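PDB 3X17: endoglucanase from Uncultured bacterium, which probably hydrolyses internal beta-1,4-glucosidic bonds of cellulose as a glycoside hydrolase family 9 endoglucanase. Local coordinates for residues A192-A197 with D224-G229; W228-L233 with A279-M284. One frame throughout, in Å; residues are numbered along the deposited sequence.

Contact 1: A192-A197 with D224-G229. With CA (calcium ion), chain D.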
ATOM      1  N   ALA A 192       4.602  -8.166   5.350  1.00 30.15           N
ATOM      2  CA  ALA A 192       3.666  -8.342   6.485  1.00 29.27           C
ATOM      3  C   ALA A 192       2.253  -8.014   6.057  1.00 29.08           C
ATOM      4  O   ALA A 192       1.316  -8.691   6.462  1.00 31.50           O
ATOM      5  CB  ALA A 192       4.061  -7.453   7.659  1.00 24.95           C
ATOM      6  N   GLN A 193       2.093  -6.929   5.300  1.00 29.13           N
ATOM      7  CA  GLN A 193       0.768  -6.500   4.897  1.00 31.03           C
ATOM      8  C   GLN A 193       0.134  -7.410   3.832  1.00 30.26           C
ATOM      9  O   GLN A 193      -1.052  -7.705   3.898  1.00 31.98           O
ATOM     10  CB  GLN A 193       0.738  -5.031   4.471  1.00 29.51           C
ATOM     11  CG  GLN A 193       0.956  -4.035   5.581  1.00 32.02           C
ATOM     12  CD  GLN A 193       1.074  -2.600   5.059  1.00 32.95           C
ATOM     13  OE1 GLN A 193       0.090  -1.870   4.981  1.00 35.99           O
ATOM     14  NE2 GLN A 193       2.292  -2.187   4.736  1.00 32.17           N
ATOM     15  N   LEU A 194       0.916  -7.907   2.886  1.00 29.30           N
ATOM     16  CA  LEU A 194       0.380  -8.933   1.984  1.00 28.88           C
ATOM     17  C   LEU A 194      -0.020 -10.182   2.773  1.00 29.73           C
ATOM     18  O   LEU A 194      -1.056 -10.805   2.503  1.00 29.88           O
ATOM     19  CB  LEU A 194       1.376  -9.280   0.870  1.00 27.38           C
ATOM     20  CG  LEU A 194       1.893  -8.106   0.018  1.00 29.70           C
ATOM     21  CD1 LEU A 194       2.932  -8.634  -1.003  1.00 33.65           C
ATOM     22  CD2 LEU A 194       0.772  -7.329  -0.726  1.00 26.80           C
ATOM     23  N   LEU A 195       0.765 -10.516   3.786  1.00 27.38           N
ATOM     24  CA  LEU A 195       0.490 -11.717   4.556  1.00 30.35           C
ATOM     25  C   LEU A 195      -0.858 -11.569   5.255  1.00 30.20           C
ATOM     26  O   LEU A 195      -1.651 -12.513   5.314  1.00 31.67           O
ATOM     27  CB  LEU A 195       1.580 -11.961   5.611  1.00 29.34           C
ATOM     28  CG  LEU A 195       2.822 -12.735   5.152  1.00 33.04           C
ATOM     29  CD1 LEU A 195       3.860 -12.681   6.266  1.00 22.63           C
ATOM     30  CD2 LEU A 195       2.499 -14.198   4.809  1.00 29.12           C
ATOM     31  N   LYS A 196      -1.111 -10.375   5.779  1.00 30.61           N
ATOM     32  CA  LYS A 196      -2.331 -10.106   6.540  1.00 30.50           C
ATOM     33  C   LYS A 196      -3.535 -10.101   5.619  1.00 29.99           C
ATOM     34  O   LYS A 196      -4.621 -10.507   6.017  1.00 31.11           O
ATOM     35  CB  LYS A 196      -2.199  -8.742   7.230  1.00 31.22           C
ATOM     36  CG  LYS A 196      -3.093  -8.553   8.414  1.00 36.75           C
ATOM     37  CD  LYS A 196      -2.875  -9.644   9.464  1.00 37.90           C
ATOM     38  CE  LYS A 196      -4.155  -9.792  10.292  1.00 33.73           C
ATOM     39  NZ  LYS A 196      -4.090 -11.039  11.120  1.00 35.11           N
ATOM     40  N   ALA A 197      -3.372  -9.523   4.425  1.00 29.98           N
ATOM     41  CA  ALA A 197      -4.390  -9.625   3.393  1.00 30.24           C
ATOM     42  C   ALA A 197      -4.779 -11.091   3.179  1.00 31.77           C
ATOM     43  O   ALA A 197      -5.963 -11.410   3.037  1.00 31.97           O
ATOM     44  CB  ALA A 197      -3.898  -9.023   2.083  1.00 30.15           C
ATOM     45  N   ASP A 224       3.590 -17.232  -2.558  1.00 30.21           N
ATOM     46  CA  ASP A 224       4.812 -17.317  -3.347  1.00 32.28           C
ATOM     47  C   ASP A 224       5.451 -15.945  -3.513  1.00 32.82           C
ATOM     48  O   ASP A 224       6.666 -15.817  -3.408  1.00 32.89           O
ATOM     49  CB  ASP A 224       4.558 -17.948  -4.707  1.00 31.47           C
ATOM     50  CG  ASP A 224       4.151 -19.405  -4.593  1.00 39.21           C
ATOM     51  OD1 ASP A 224       4.806 -20.170  -3.837  1.00 31.46           O
ATOM     52  OD2 ASP A 224       3.097 -19.739  -5.160  1.00 37.66           O
ATOM     53  N   GLU A 225       4.647 -14.913  -3.769  1.00 32.05           N
ATOM     54  CA  GLU A 225       5.252 -13.596  -3.956  1.00 30.25           C
ATOM     55  C   GLU A 225       5.903 -13.139  -2.652  1.00 30.84           C
ATOM     56  O   GLU A 225       7.050 -12.690  -2.650  1.00 31.04           O
ATOM     57  CB  GLU A 225       4.246 -12.549  -4.420  1.00 29.44           C
ATOM     58  CG  GLU A 225       4.945 -11.248  -4.892  1.00 30.59           C
ATOM     59  CD  GLU A 225       5.793 -11.490  -6.148  1.00 30.03           C
ATOM     60  OE1 GLU A 225       5.304 -12.210  -7.054  1.00 28.47           O
ATOM     61  OE2 GLU A 225       6.958 -11.032  -6.190  1.00 27.92           O
ATOM     62  N   VAL A 226       5.127 -13.164  -1.571  1.00 28.48           N
ATOM     63  CA  VAL A 226       5.643 -12.856  -0.248  1.00 29.88           C
ATOM     64  C   VAL A 226       6.946 -13.598   0.016  1.00 30.69           C
ATOM     65  O   VAL A 226       7.869 -13.044   0.600  1.00 31.70           O
ATOM     66  CB  VAL A 226       4.632 -13.216   0.858  1.00 30.08           C
ATOM     67  CG1 VAL A 226       5.333 -13.316   2.211  1.00 26.63           C
ATOM     68  CG2 VAL A 226       3.489 -12.176   0.894  1.00 29.43           C
ATOM     69  N   ARG A 227       7.012 -14.863  -0.387  1.00 31.07           N
ATOM     70  CA  ARG A 227       8.174 -15.662  -0.079  1.00 31.59           C
ATOM     71  C   ARG A 227       9.407 -15.128  -0.819  1.00 29.96           C
ATOM     72  O   ARG A 227      10.480 -15.094  -0.263  1.00 31.22           O
ATOM     73  CB  ARG A 227       7.934 -17.136  -0.446  1.00 33.33           C
ATOM     74  CG  ARG A 227       8.964 -18.039   0.182  1.00 39.40           C
ATOM     75  CD  ARG A 227       9.377 -19.207  -0.684  1.00 50.48           C
ATOM     76  NE  ARG A 227       8.533 -20.373  -0.459  1.00 55.14           N
ATOM     77  CZ  ARG A 227       8.970 -21.588  -0.131  1.00 58.49           C
ATOM     78  NH1 ARG A 227      10.275 -21.856   0.027  1.00 54.51           N
ATOM     79  NH2 ARG A 227       8.075 -22.548   0.039  1.00 51.95           N
ATOM     80  N   TRP A 228       9.230 -14.689  -2.066  1.00 31.22           N
ATOM     81  CA  TRP A 228      10.276 -13.978  -2.777  1.00 31.81           C
ATOM     82  C   TRP A 228      10.845 -12.852  -1.915  1.00 32.09           C
ATOM     83  O   TRP A 228      12.057 -12.724  -1.784  1.00 30.18           O
ATOM     84  CB  TRP A 228       9.748 -13.403  -4.098  1.00 33.14           C
ATOM     85  CG  TRP A 228      10.843 -12.902  -5.037  1.00 33.55           C
ATOM     86  CD1 TRP A 228      11.321 -11.621  -5.144  1.00 32.17           C
ATOM     87  CD2 TRP A 228      11.597 -13.689  -5.980  1.00 35.41           C
ATOM     88  NE1 TRP A 228      12.341 -11.569  -6.065  1.00 36.42           N
ATOM     89  CE2 TRP A 228      12.530 -12.824  -6.595  1.00 34.87           C
ATOM     90  CE3 TRP A 228      11.576 -15.043  -6.352  1.00 34.51           C
ATOM     91  CZ2 TRP A 228      13.412 -13.259  -7.590  1.00 40.67           C
ATOM     92  CZ3 TRP A 228      12.488 -15.488  -7.328  1.00 39.33           C
ATOM     93  CH2 TRP A 228      13.395 -14.601  -7.923  1.00 37.74           C
ATOM     94  N   GLY A 229       9.980 -12.036  -1.322  1.00 31.02           N
ATOM     95  CA  GLY A 229      10.475 -10.895  -0.551  1.00 29.91           C
ATOM     96  C   GLY A 229      11.191 -11.365   0.695  1.00 29.92           C
ATOM     97  O   GLY A 229      12.245 -10.849   1.048  1.00 30.84           O
TER
HETATM   98 CA    CA D 602       1.416 -21.075  -6.341  1.00 56.75          CA

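Contact 2: W228-L233 with A279-M284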
ATOM      1  N   TRP A 228       9.230 -14.689  -2.066  1.00 31.22           N
ATOM      2  CA  TRP A 228      10.276 -13.978  -2.777  1.00 31.81           C
ATOM      3  C   TRP A 228      10.845 -12.852  -1.915  1.00 32.09           C
ATOM      4  O   TRP A 228      12.057 -12.724  -1.784  1.00 30.18           O
ATOM      5  CB  TRP A 228       9.748 -13.403  -4.098  1.00 33.14           C
ATOM      6  CG  TRP A 228      10.843 -12.902  -5.037  1.00 33.55           C
ATOM      7  CD1 TRP A 228      11.321 -11.621  -5.144  1.00 32.17           C
ATOM      8  CD2 TRP A 228      11.597 -13.689  -5.980  1.00 35.41           C
ATOM      9  NE1 TRP A 228      12.341 -11.569  -6.065  1.00 36.42           N
ATOM     10  CE2 TRP A 228      12.530 -12.824  -6.595  1.00 34.87           C
ATOM     11  CE3 TRP A 228      11.576 -15.043  -6.352  1.00 34.51           C
ATOM     12  CZ2 TRP A 228      13.412 -13.259  -7.590  1.00 40.67           C
ATOM     13  CZ3 TRP A 228      12.488 -15.488  -7.328  1.00 39.33           C
ATOM     14  CH2 TRP A 228      13.395 -14.601  -7.923  1.00 37.74           C
ATOM     15  N   GLY A 229       9.980 -12.036  -1.322  1.00 31.02           N
ATOM     16  CA  GLY A 229      10.475 -10.895  -0.551  1.00 29.91           C
ATOM     17  C   GLY A 229      11.191 -11.365   0.695  1.00 29.92           C
ATOM     18  O   GLY A 229      12.245 -10.849   1.048  1.00 30.84           O
ATOM     19  N   LEU A 230      10.625 -12.370   1.358  1.00 30.11           N
ATOM     20  CA  LEU A 230      11.159 -12.826   2.637  1.00 30.57           C
ATOM     21  C   LEU A 230      12.495 -13.549   2.474  1.00 32.00           C
ATOM     22  O   LEU A 230      13.365 -13.480   3.364  1.00 29.32           O
ATOM     23  CB  LEU A 230      10.165 -13.756   3.316  1.00 29.73           C
ATOM     24  CG  LEU A 230       8.829 -13.093   3.692  1.00 33.62           C
ATOM     25  CD1 LEU A 230       8.003 -14.136   4.400  1.00 29.22           C
ATOM     26  CD2 LEU A 230       9.129 -11.913   4.624  1.00 32.24           C
ATOM     27  N   GLU A 231      12.634 -14.276   1.361  1.00 30.85           N
ATOM     28  CA  GLU A 231      13.895 -14.970   1.054  1.00 31.83           C
ATOM     29  C   GLU A 231      15.060 -14.012   0.813  1.00 31.57           C
ATOM     30  O   GLU A 231      16.203 -14.279   1.219  1.00 33.11           O
ATOM     31  CB  GLU A 231      13.698 -15.945  -0.105  1.00 32.12           C
ATOM     32  CG  GLU A 231      12.936 -17.173   0.376  1.00 38.82           C
ATOM     33  CD  GLU A 231      12.791 -18.287  -0.656  1.00 50.12           C
ATOM     34  OE1 GLU A 231      12.683 -17.978  -1.865  1.00 51.20           O
ATOM     35  OE2 GLU A 231      12.669 -19.472  -0.235  1.00 48.01           O
ATOM     36  N   TRP A 232      14.738 -12.844   0.281  1.00 30.09           N
ATOM     37  CA  TRP A 232      15.702 -11.757   0.220  1.00 30.98           C
ATOM     38  C   TRP A 232      16.081 -11.191   1.571  1.00 29.99           C
ATOM     39  O   TRP A 232      17.256 -10.984   1.843  1.00 30.21           O
ATOM     40  CB  TRP A 232      15.218 -10.644  -0.693  1.00 29.42           C
ATOM     41  CG  TRP A 232      16.248  -9.605  -0.804  1.00 33.37           C
ATOM     42  CD1 TRP A 232      17.484  -9.737  -1.376  1.00 31.27           C
ATOM     43  CD2 TRP A 232      16.217  -8.300  -0.214  1.00 35.85           C
ATOM     44  NE1 TRP A 232      18.190  -8.569  -1.244  1.00 32.48           N
ATOM     45  CE2 TRP A 232      17.461  -7.690  -0.489  1.00 32.12           C
ATOM     46  CE3 TRP A 232      15.235  -7.557   0.444  1.00 33.52           C
ATOM     47  CZ2 TRP A 232      17.757  -6.398  -0.099  1.00 29.66           C
ATOM     48  CZ3 TRP A 232      15.538  -6.261   0.844  1.00 35.24           C
ATOM     49  CH2 TRP A 232      16.796  -5.707   0.585  1.00 34.28           C
ATOM     50  N   LEU A 233      15.094 -10.980   2.445  1.00 31.21           N
ATOM     51  CA  LEU A 233      15.372 -10.711   3.858  1.00 31.00           C
ATOM     52  C   LEU A 233      16.355 -11.694   4.525  1.00 30.68           C
ATOM     53  O   LEU A 233      17.228 -11.263   5.292  1.00 29.78           O
ATOM     54  CB  LEU A 233      14.072 -10.614   4.686  1.00 30.46           C
ATOM     55  CG  LEU A 233      13.074  -9.495   4.348  1.00 37.03           C
ATOM     56  CD1 LEU A 233      12.001  -9.351   5.460  1.00 32.04           C
ATOM     57  CD2 LEU A 233      13.784  -8.117   4.075  1.00 34.70           C
ATOM     58  N   ALA A 279      12.114  -9.643  11.847  1.00 30.56           N
ATOM     59  CA  ALA A 279      11.623 -10.594  12.839  1.00 30.76           C
ATOM     60  C   ALA A 279      10.115 -10.713  12.779  1.00 28.96           C
ATOM     61  O   ALA A 279       9.586 -11.810  12.770  1.00 30.62           O
ATOM     62  CB  ALA A 279      12.087 -10.225  14.295  1.00 28.70           C
ATOM     63  N   ALA A 280       9.424  -9.583  12.763  1.00 30.27           N
ATOM     64  CA  ALA A 280       7.962  -9.596  12.812  1.00 30.86           C
ATOM     65  C   ALA A 280       7.399 -10.280  11.555  1.00 31.43           C
ATOM     66  O   ALA A 280       6.556 -11.180  11.635  1.00 32.12           O
ATOM     67  CB  ALA A 280       7.404  -8.159  12.969  1.00 29.07           C
ATOM     68  N   ALA A 281       7.926  -9.916  10.401  1.00 30.65           N
ATOM     69  CA  ALA A 281       7.376 -10.436   9.150  1.00 31.42           C
ATOM     70  C   ALA A 281       7.622 -11.924   9.038  1.00 30.33           C
ATOM     71  O   ALA A 281       6.711 -12.679   8.680  1.00 30.18           O
ATOM     72  CB  ALA A 281       7.951  -9.699   7.954  1.00 32.10           C
ATOM     73  N   TRP A 282       8.829 -12.349   9.400  1.00 29.94           N
ATOM     74  CA  TRP A 282       9.179 -13.765   9.419  1.00 31.01           C
ATOM     75  C   TRP A 282       8.301 -14.557  10.402  1.00 31.00           C
ATOM     76  O   TRP A 282       7.978 -15.712  10.140  1.00 31.71           O
ATOM     77  CB  TRP A 282      10.627 -13.971   9.845  1.00 31.00           C
ATOM     78  CG  TRP A 282      11.634 -13.634   8.811  1.00 33.73           C
ATOM     79  CD1 TRP A 282      11.515 -13.786   7.450  1.00 29.13           C
ATOM     80  CD2 TRP A 282      12.942 -13.095   9.044  1.00 29.75           C
ATOM     81  NE1 TRP A 282      12.651 -13.321   6.826  1.00 33.70           N
ATOM     82  CE2 TRP A 282      13.564 -12.946   7.781  1.00 29.88           C
ATOM     83  CE3 TRP A 282      13.629 -12.681  10.191  1.00 27.39           C
ATOM     84  CZ2 TRP A 282      14.849 -12.420   7.639  1.00 32.10           C
ATOM     85  CZ3 TRP A 282      14.913 -12.135  10.044  1.00 28.44           C
ATOM     86  CH2 TRP A 282      15.512 -12.037   8.790  1.00 27.57           C
ATOM     87  N   ALA A 283       8.098 -14.027  11.600  1.00 30.22           N
ATOM     88  CA  ALA A 283       7.242 -14.729  12.579  1.00 30.36           C
ATOM     89  C   ALA A 283       5.797 -14.834  12.081  1.00 28.50           C
ATOM     90  O   ALA A 283       5.138 -15.850  12.283  1.00 29.40           O
ATOM     91  CB  ALA A 283       7.286 -14.057  13.931  1.00 28.36           C
ATOM     92  N   MET A 284       5.282 -13.769  11.466  1.00 30.69           N
ATOM     93  CA  MET A 284       4.028 -13.885  10.725  1.00 31.83           C
ATOM     94  C   MET A 284       4.025 -15.013   9.688  1.00 31.77           C
ATOM     95  O   MET A 284       3.034 -15.692   9.525  1.00 31.41           O
ATOM     96  CB  MET A 284       3.649 -12.561  10.066  1.00 29.31           C
ATOM     97  CG  MET A 284       3.132 -11.546  11.051  1.00 35.82           C
ATOM     98  SD  MET A 284       2.988  -9.926  10.280  1.00 35.73           S
ATOM     99  CE  MET A 284       1.415 -10.138   9.434  1.00 33.65           C
TER

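Contact 1: A192-A197 with D224-G229
A single side chain, V226, carries one side of this interface against two leucines, L194 and L195: of the 160 Å² buried between the segments, 75 Å² belongs to V226. Between the two segments the nearest CA atoms are L194 CA and V226 CA, 6.9 Å apart. The forked valine divides its methyls between the partners. CG1 lies opposite the backbone N about the CA-CB bond (chi1 162°) and meets L195, with CG at 3.9 Å. CG2, opposite the carbonyl carbon, meets L194 near its root, CB to CG2 being 3.6 Å, while L194 CD1 stands farther off at 4.1 Å from that methyl. The approaches differ too: L194 and V226 run past one another in opposite directions, whereas L195 crosses V226 at about a right angle. All three residues are buried and the closest approaches are carbon to carbon, so the cohesion comes from shape and dispersion. With an alanine at V226 both methyls would be gone, which would probably open a gap between the helices and deprive L194 CB and L195 CG of their mates. Two residues earlier in the same helix, D224 gives OD2 to a calcium ion at 2.5 Å, in a site completed by D207, E214, N217, V219 and D221. One end of helix 221-235 is thereby tied to a metal while its V226 faces hydrocarbon. E225, next to V226, turns its end away from L194 and L195, forming a salt bridge with R131 and a hydrogen bond with W174 NE1. Around the contact, L195 also packs on M284, A285 and I288 of helix 272-288, and L194 on V550 of helix 543-558 and Y127 of helix 115-130, placing the pair of helices within the helical barrel of the catalytic domain.

Contact 2: W228-L233 with A279-M284
An apolar contact between two steeply crossing helices, with the W282 indole turned edge-on to the backbone of L230 and L233, joins helices 221-235 and 272-288 in the (alpha/alpha)6 barrel. The segment axes pass 10.8 Å apart with 130° between their N-to-C directions, and the indole helps to bridge that spacing. W282 contributes 81 Å² of the 211 Å² buried here. Its CG sits beside the backbone N (chi1 -75°), from where the ring extends to the other helix and presents its edge. The carbonyl carbon of L233 lies at that edge, in the ring plane, whereas L233 CB stands above the plane, 3.5 Å from CZ2 of W282. L230 passes W282 in the opposite sense, its CD2 lying 4.1 Å from W282 CD1 and 4.2 Å from A281 CB, so one leucine methyl touches two consecutive residues. F234, just beyond L233, stacks with the W282 ring, and A303 and A304 of helix 294-312 also touch W282. W282 NE1 stands 3.5 Å from L230 O, an in-plane approach that does not qualify as a hydrogen bond. The chemistry therefore implies cohesion mainly through buried hydrocarbon and aromatic surface, with at most a slight electrostatic contribution from that N-H.

Helix 221-235 serves both contacts: its residues 224-229 meet 192-197 in contact 1, and 228-233 meet 279-284 in contact 2, with W228 and G229 common to the two. The contact centres are 8 Å apart, and the outer segments also touch each other: L195 CD1 lies 3.7 Å from A281 O and 3.8 Å from M284 CB. Helices 184-200, 221-235 and 272-288 thus pack against one another pairwise, and the touching residues of both contacts are buried. Contact 1 includes a direct calcium ligand, D224; the A281 side chain of contact 2 binds none, and the calcium about 14 Å from it is a different ion from the one D224 holds.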